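Local coordinates for uncharacterized protein (Chaetomium thermophilum, PDB 3LPZ), which probably binds Get5 and serves, as a Get4 family alpha-solenoid, in the targeting of tail-anchored proteins to membranes, at residues S60-L65 with L101-L106; D76-L81 with K115-E120. All coordinates share one frame; numbering follows the deposited sequence.

Contact 1. Residues S60-L65 with L101-L106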
loop_
_atom_site.group_PDB
_atom_site.type_symbol
_atom_site.label_atom_id
_atom_site.label_comp_id
_atom_site.label_asym_id
_atom_site.label_seq_id
_atom_site.Cartn_x
_atom_site.Cartn_y
_atom_site.Cartn_z
ATOM N N SER A 60 -6.442 -25.215 9.325
ATOM C CA SER A 60 -7.159 -25.378 10.596
ATOM C C SER A 60 -6.182 -25.438 11.763
ATOM O O SER A 60 -6.382 -24.766 12.775
ATOM C CB SER A 60 -8.007 -26.660 10.607
ATOM O OG SER A 60 -8.877 -26.687 9.502
ATOM N N VAL A 61 -5.113 -26.214 11.618
ATOM C CA VAL A 61 -4.170 -26.417 12.716
ATOM C C VAL A 61 -3.288 -25.174 12.952
ATOM O O VAL A 61 -2.954 -24.845 14.104
ATOM C CB VAL A 61 -3.293 -27.693 12.525
ATOM C CG1 VAL A 61 -2.202 -27.790 13.629
ATOM C CG2 VAL A 61 -4.174 -28.999 12.485
ATOM N N SER A 62 -2.907 -24.498 11.868
ATOM C CA SER A 62 -2.196 -23.229 11.980
ATOM C C SER A 62 -2.993 -22.236 12.822
ATOM O O SER A 62 -2.445 -21.610 13.743
ATOM C CB SER A 62 -1.947 -22.588 10.609
ATOM O OG SER A 62 -1.458 -21.267 10.826
ATOM N N GLN A 63 -4.273 -22.084 12.493
ATOM C CA GLN A 63 -5.133 -21.164 13.234
ATOM C C GLN A 63 -5.277 -21.582 14.708
ATOM O O GLN A 63 -5.226 -20.719 15.622
ATOM C CB GLN A 63 -6.489 -20.982 12.542
ATOM C CG GLN A 63 -6.310 -20.363 11.145
ATOM C CD GLN A 63 -7.585 -20.247 10.352
ATOM O OE1 GLN A 63 -8.658 -20.493 10.876
ATOM N NE2 GLN A 63 -7.473 -19.865 9.071
ATOM N N THR A 64 -5.428 -22.884 14.956
ATOM C CA THR A 64 -5.487 -23.347 16.357
ATOM C C THR A 64 -4.222 -23.014 17.150
ATOM O O THR A 64 -4.291 -22.586 18.326
ATOM C CB THR A 64 -5.787 -24.858 16.467
ATOM O OG1 THR A 64 -7.046 -25.127 15.849
ATOM C CG2 THR A 64 -5.861 -25.285 17.942
ATOM N N LEU A 65 -3.062 -23.222 16.522
ATOM C CA LEU A 65 -1.794 -22.925 17.184
ATOM C C LEU A 65 -1.693 -21.435 17.465
ATOM O O LEU A 65 -1.314 -21.032 18.561
ATOM C CB LEU A 65 -0.617 -23.364 16.327
ATOM C CG LEU A 65 -0.329 -24.867 16.355
ATOM C CD1 LEU A 65 0.403 -25.313 15.099
ATOM C CD2 LEU A 65 0.459 -25.238 17.613
ATOM N N LEU A 101 -6.274 -14.972 5.214
ATOM C CA LEU A 101 -6.719 -13.881 6.116
ATOM C C LEU A 101 -7.070 -14.407 7.498
ATOM O O LEU A 101 -6.826 -13.736 8.498
ATOM C CB LEU A 101 -7.922 -13.098 5.521
ATOM C CG LEU A 101 -7.596 -12.313 4.251
ATOM C CD1 LEU A 101 -8.885 -11.808 3.640
ATOM C CD2 LEU A 101 -6.635 -11.121 4.555
ATOM N N GLY A 102 -7.632 -15.614 7.561
ATOM C CA GLY A 102 -7.919 -16.232 8.852
ATOM C C GLY A 102 -6.630 -16.435 9.655
ATOM O O GLY A 102 -6.618 -16.222 10.890
ATOM N N CYS A 103 -5.556 -16.863 8.995
ATOM C CA CYS A 103 -4.246 -16.993 9.683
ATOM C C CYS A 103 -3.671 -15.626 10.075
ATOM O O CYS A 103 -3.248 -15.414 11.234
ATOM C CB CYS A 103 -3.226 -17.748 8.815
ATOM S SG CYS A 103 -3.659 -19.488 8.505
ATOM N N LEU A 104 -3.673 -14.709 9.111
ATOM C CA LEU A 104 -3.103 -13.359 9.280
ATOM C C LEU A 104 -3.596 -12.657 10.540
ATOM O O LEU A 104 -2.798 -12.094 11.318
ATOM C CB LEU A 104 -3.452 -12.476 8.066
ATOM C CG LEU A 104 -2.850 -11.052 8.058
ATOM C CD1 LEU A 104 -1.332 -11.127 8.072
ATOM C CD2 LEU A 104 -3.333 -10.201 6.831
ATOM N N ARG A 105 -4.916 -12.677 10.724
ATOM C CA ARG A 105 -5.544 -11.923 11.796
ATOM C C ARG A 105 -5.278 -12.552 13.166
ATOM O O ARG A 105 -5.495 -11.918 14.184
ATOM C CB ARG A 105 -7.039 -11.805 11.552
ATOM C CG ARG A 105 -7.369 -10.941 10.326
ATOM C CD ARG A 105 -8.865 -10.641 10.318
ATOM N NE ARG A 105 -9.345 -9.889 9.146
ATOM C CZ ARG A 105 -9.277 -8.564 9.006
ATOM N NH1 ARG A 105 -8.695 -7.819 9.946
ATOM N NH2 ARG A 105 -9.780 -7.979 7.909
ATOM N N LEU A 106 -4.796 -13.794 13.194
ATOM C CA LEU A 106 -4.489 -14.438 14.477
ATOM C C LEU A 106 -3.045 -14.313 14.953
ATOM O O LEU A 106 -2.741 -14.696 16.082
ATOM C CB LEU A 106 -4.955 -15.897 14.478
ATOM C CG LEU A 106 -6.476 -16.144 14.401
ATOM C CD1 LEU A 106 -6.749 -17.616 14.026
ATOM C CD2 LEU A 106 -7.190 -15.797 15.701
#
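S62 OG, hydrogen-bonded to the carbonyl oxygen of G74 on helix 71-88, is also pressed by C103 SG, 3.7 Å away across the contact. Serine suits this buried spot: it is small enough for two helices to close around it, and its hydroxyl is satisfied by a backbone carbonyl. C103 sets its compact, weakly polar sulfur against both S62 OG and Q63 CG, the latter 3.8 Å from SG. With CG anti to the carbonyl carbon (chi1 -62°) and the chain extended beyond it, Q63 reaches along the neighbouring helix and sets its carboxamide, tilted, over the face of the G102-C103 peptide. There NE2 is 3.6 Å from both G102 C and C103 N; neither atom is an acceptor for the NE2 hydrogens, so this is packing rather than a hydrogen bond. Glycine is what makes this possible, since a beta carbon at 102 would sit only 2.6 Å from Q63 NE2. Farther on, the Q63 and L106 side chains cross at about a right angle, and L106 CD1 meets the aliphatic root of the glutamine at CB (3.7 Å). On the other flank of helix 51-67, S60 O receives both T64 N and T64 OG1, from opposite faces of its plane. Such close packing between helices 51-67 and 94-104, next-but-one in the chain, is characteristic of one layer of an alpha-solenoid.

Contact 2. Residues D76-L81 with K115-E120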
loop_
_atom_site.group_PDB
_atom_site.type_symbol
_atom_site.label_atom_id
_atom_site.label_comp_id
_atom_site.label_asym_id
_atom_site.label_seq_id
_atom_site.Cartn_x
_atom_site.Cartn_y
_atom_site.Cartn_z
ATOM N N ASP A 76 4.806 -20.910 11.298
ATOM C CA ASP A 76 5.521 -21.806 10.401
ATOM C C ASP A 76 4.510 -22.636 9.581
ATOM O O ASP A 76 4.671 -22.818 8.368
ATOM C CB ASP A 76 6.456 -22.712 11.197
ATOM C CG ASP A 76 7.742 -22.013 11.610
ATOM O OD1 ASP A 76 8.000 -20.865 11.180
ATOM O OD2 ASP A 76 8.516 -22.619 12.376
ATOM N N LEU A 77 3.446 -23.108 10.228
ATOM C CA LEU A 77 2.401 -23.826 9.478
ATOM C C LEU A 77 1.675 -22.925 8.474
ATOM O O LEU A 77 1.294 -23.383 7.389
ATOM C CB LEU A 77 1.386 -24.484 10.419
ATOM C CG LEU A 77 1.507 -25.988 10.595
ATOM C CD1 LEU A 77 2.950 -26.478 10.632
ATOM C CD2 LEU A 77 0.710 -26.470 11.748
ATOM N N ALA A 78 1.475 -21.659 8.851
ATOM C CA ALA A 78 0.830 -20.697 7.941
ATOM C C ALA A 78 1.713 -20.459 6.715
ATOM O O ALA A 78 1.215 -20.347 5.601
ATOM C CB ALA A 78 0.509 -19.362 8.668
ATOM N N VAL A 79 3.027 -20.374 6.917
ATOM C CA VAL A 79 3.970 -20.259 5.777
ATOM C C VAL A 79 3.921 -21.521 4.903
ATOM O O VAL A 79 3.937 -21.432 3.651
ATOM C CB VAL A 79 5.437 -19.934 6.271
ATOM C CG1 VAL A 79 6.467 -19.988 5.129
ATOM C CG2 VAL A 79 5.469 -18.537 6.938
ATOM N N LEU A 80 3.840 -22.696 5.542
ATOM C CA LEU A 80 3.755 -23.967 4.807
ATOM C C LEU A 80 2.468 -24.004 3.968
ATOM O O LEU A 80 2.437 -24.551 2.879
ATOM C CB LEU A 80 3.791 -25.148 5.790
ATOM C CG LEU A 80 3.908 -26.563 5.221
ATOM C CD1 LEU A 80 5.078 -26.661 4.234
ATOM C CD2 LEU A 80 4.035 -27.611 6.356
ATOM N N LEU A 81 1.405 -23.400 4.495
ATOM C CA LEU A 81 0.137 -23.348 3.810
ATOM C C LEU A 81 0.294 -22.592 2.483
ATOM O O LEU A 81 -0.229 -23.024 1.453
ATOM C CB LEU A 81 -0.924 -22.668 4.696
ATOM C CG LEU A 81 -2.280 -22.329 4.033
ATOM C CD1 LEU A 81 -2.980 -23.626 3.545
ATOM C CD2 LEU A 81 -3.188 -21.494 4.973
ATOM N N LYS A 115 6.021 -11.445 9.549
ATOM C CA LYS A 115 6.721 -10.736 8.463
ATOM C C LYS A 115 6.975 -11.657 7.265
ATOM O O LYS A 115 6.719 -11.283 6.118
ATOM C CB LYS A 115 8.083 -10.191 8.939
ATOM C CG LYS A 115 8.032 -9.169 10.072
ATOM C CD LYS A 115 9.465 -8.792 10.526
ATOM C CE LYS A 115 9.496 -7.502 11.358
ATOM N NZ LYS A 115 8.467 -7.503 12.442
ATOM N N ARG A 116 7.506 -12.837 7.546
ATOM C CA ARG A 116 7.721 -13.864 6.517
ATOM C C ARG A 116 6.382 -14.297 5.911
ATOM O O ARG A 116 6.261 -14.405 4.699
ATOM C CB ARG A 116 8.458 -15.078 7.097
ATOM C CG ARG A 116 8.908 -16.145 6.063
ATOM C CD ARG A 116 9.526 -17.346 6.789
ATOM N NE ARG A 116 9.892 -18.462 5.909
ATOM C CZ ARG A 116 9.972 -18.382 4.586
ATOM N NH1 ARG A 116 9.721 -17.232 3.983
ATOM N NH2 ARG A 116 10.303 -19.451 3.870
ATOM N N PHE A 117 5.378 -14.540 6.752
ATOM C CA PHE A 117 4.067 -14.965 6.251
ATOM C C PHE A 117 3.509 -13.921 5.270
ATOM O O PHE A 117 3.040 -14.280 4.181
ATOM C CB PHE A 117 3.079 -15.211 7.389
ATOM C CG PHE A 117 1.704 -15.555 6.920
ATOM C CD1 PHE A 117 1.443 -16.787 6.299
ATOM C CD2 PHE A 117 0.657 -14.630 7.049
ATOM C CE1 PHE A 117 0.140 -17.116 5.844
ATOM C CE2 PHE A 117 -0.641 -14.955 6.588
ATOM C CZ PHE A 117 -0.892 -16.210 5.990
ATOM N N VAL A 118 3.579 -12.640 5.645
ATOM C CA VAL A 118 3.017 -11.575 4.810
ATOM C C VAL A 118 3.748 -11.513 3.481
ATOM O O VAL A 118 3.117 -11.434 2.420
ATOM C CB VAL A 118 2.996 -10.179 5.526
ATOM C CG1 VAL A 118 2.819 -9.008 4.505
ATOM C CG2 VAL A 118 1.865 -10.159 6.608
ATOM N N LYS A 119 5.078 -11.556 3.537
ATOM C CA LYS A 119 5.884 -11.597 2.331
ATOM C C LYS A 119 5.515 -12.775 1.413
ATOM O O LYS A 119 5.324 -12.581 0.202
ATOM C CB LYS A 119 7.363 -11.662 2.707
ATOM C CG LYS A 119 8.315 -11.272 1.616
ATOM C CD LYS A 119 8.795 -12.465 0.788
ATOM C CE LYS A 119 9.956 -12.044 -0.133
ATOM N NZ LYS A 119 9.799 -12.627 -1.510
ATOM N N GLU A 120 5.414 -13.977 1.981
ATOM C CA GLU A 120 5.125 -15.166 1.173
ATOM C C GLU A 120 3.742 -15.095 0.538
ATOM O O GLU A 120 3.591 -15.394 -0.654
ATOM C CB GLU A 120 5.281 -16.462 1.987
ATOM C CG GLU A 120 6.740 -16.715 2.473
ATOM C CD GLU A 120 7.748 -16.960 1.333
ATOM O OE1 GLU A 120 7.368 -17.359 0.208
ATOM O OE2 GLU A 120 8.943 -16.746 1.569
#
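In the alpha-solenoid stack of this protein, helices 71-88 and 112-128 run side by side, and V79 on the first packs against R116 and F117 on the second. The short segments are almost parallel, at 10° with axes 9.3 Å apart, as expected of next-but-one helices in a TPR-like array. V79 divides its two methyls. CG2 rests on the backbone of the opposing helix, 3.9 Å from F117 CA, while CG1 lies, tentatively, over one face of the R116 guanidinium in one of its two deposited conformers, 3.8 Å from NE. A beta-branched valine suits the place because its forked end fills both spots. With an alanine here both methyls go, which would probably open a gap beside F117 CA and leave the R116 guanidinium freer to move.

Deeper in, F117 has its ring swung back toward helix 71-88 by a CG anti to the backbone N (chi1 176°). Its CD1 touches A78 CB at 3.6 Å, and the small alanine lets the ring come close. The ring edge, at CE1, also approaches A78 O to 3.4 Å, its slightly positive hydrogens facing a carbonyl oxygen. On the exposed side, R116 in that same conformer tentatively forms a salt bridge from NH1 to E120 OE2 (2.6 Å), bent, on the anti side of the carboxylate and tilted 29° out of its plane. E120 OE1 is bridged to R86 of helix 71-88, so E120 probably shares its charge between two arginines, and the contact grades from an apolar interior to an ionic margin.

Both contacts join helices next but one in the chain, contact 1 pairing 51-67 with 94-104 and contact 2 pairing 71-88 with 112-128. Their segments alternate along the sequence, and the two pairs lie against each other, centres about 11 Å apart, as adjoining layers of the solenoid. A78 touches S62, V118 meets L104, and the F117 ring also meets C103, so the layers share an apolar interior. Contact 2 is the more buried, although its arginine-glutamate margin turns outward. Contact 1 is only partly buried and relies on small residues and a glutamine amide, with no charged pair between its two segments.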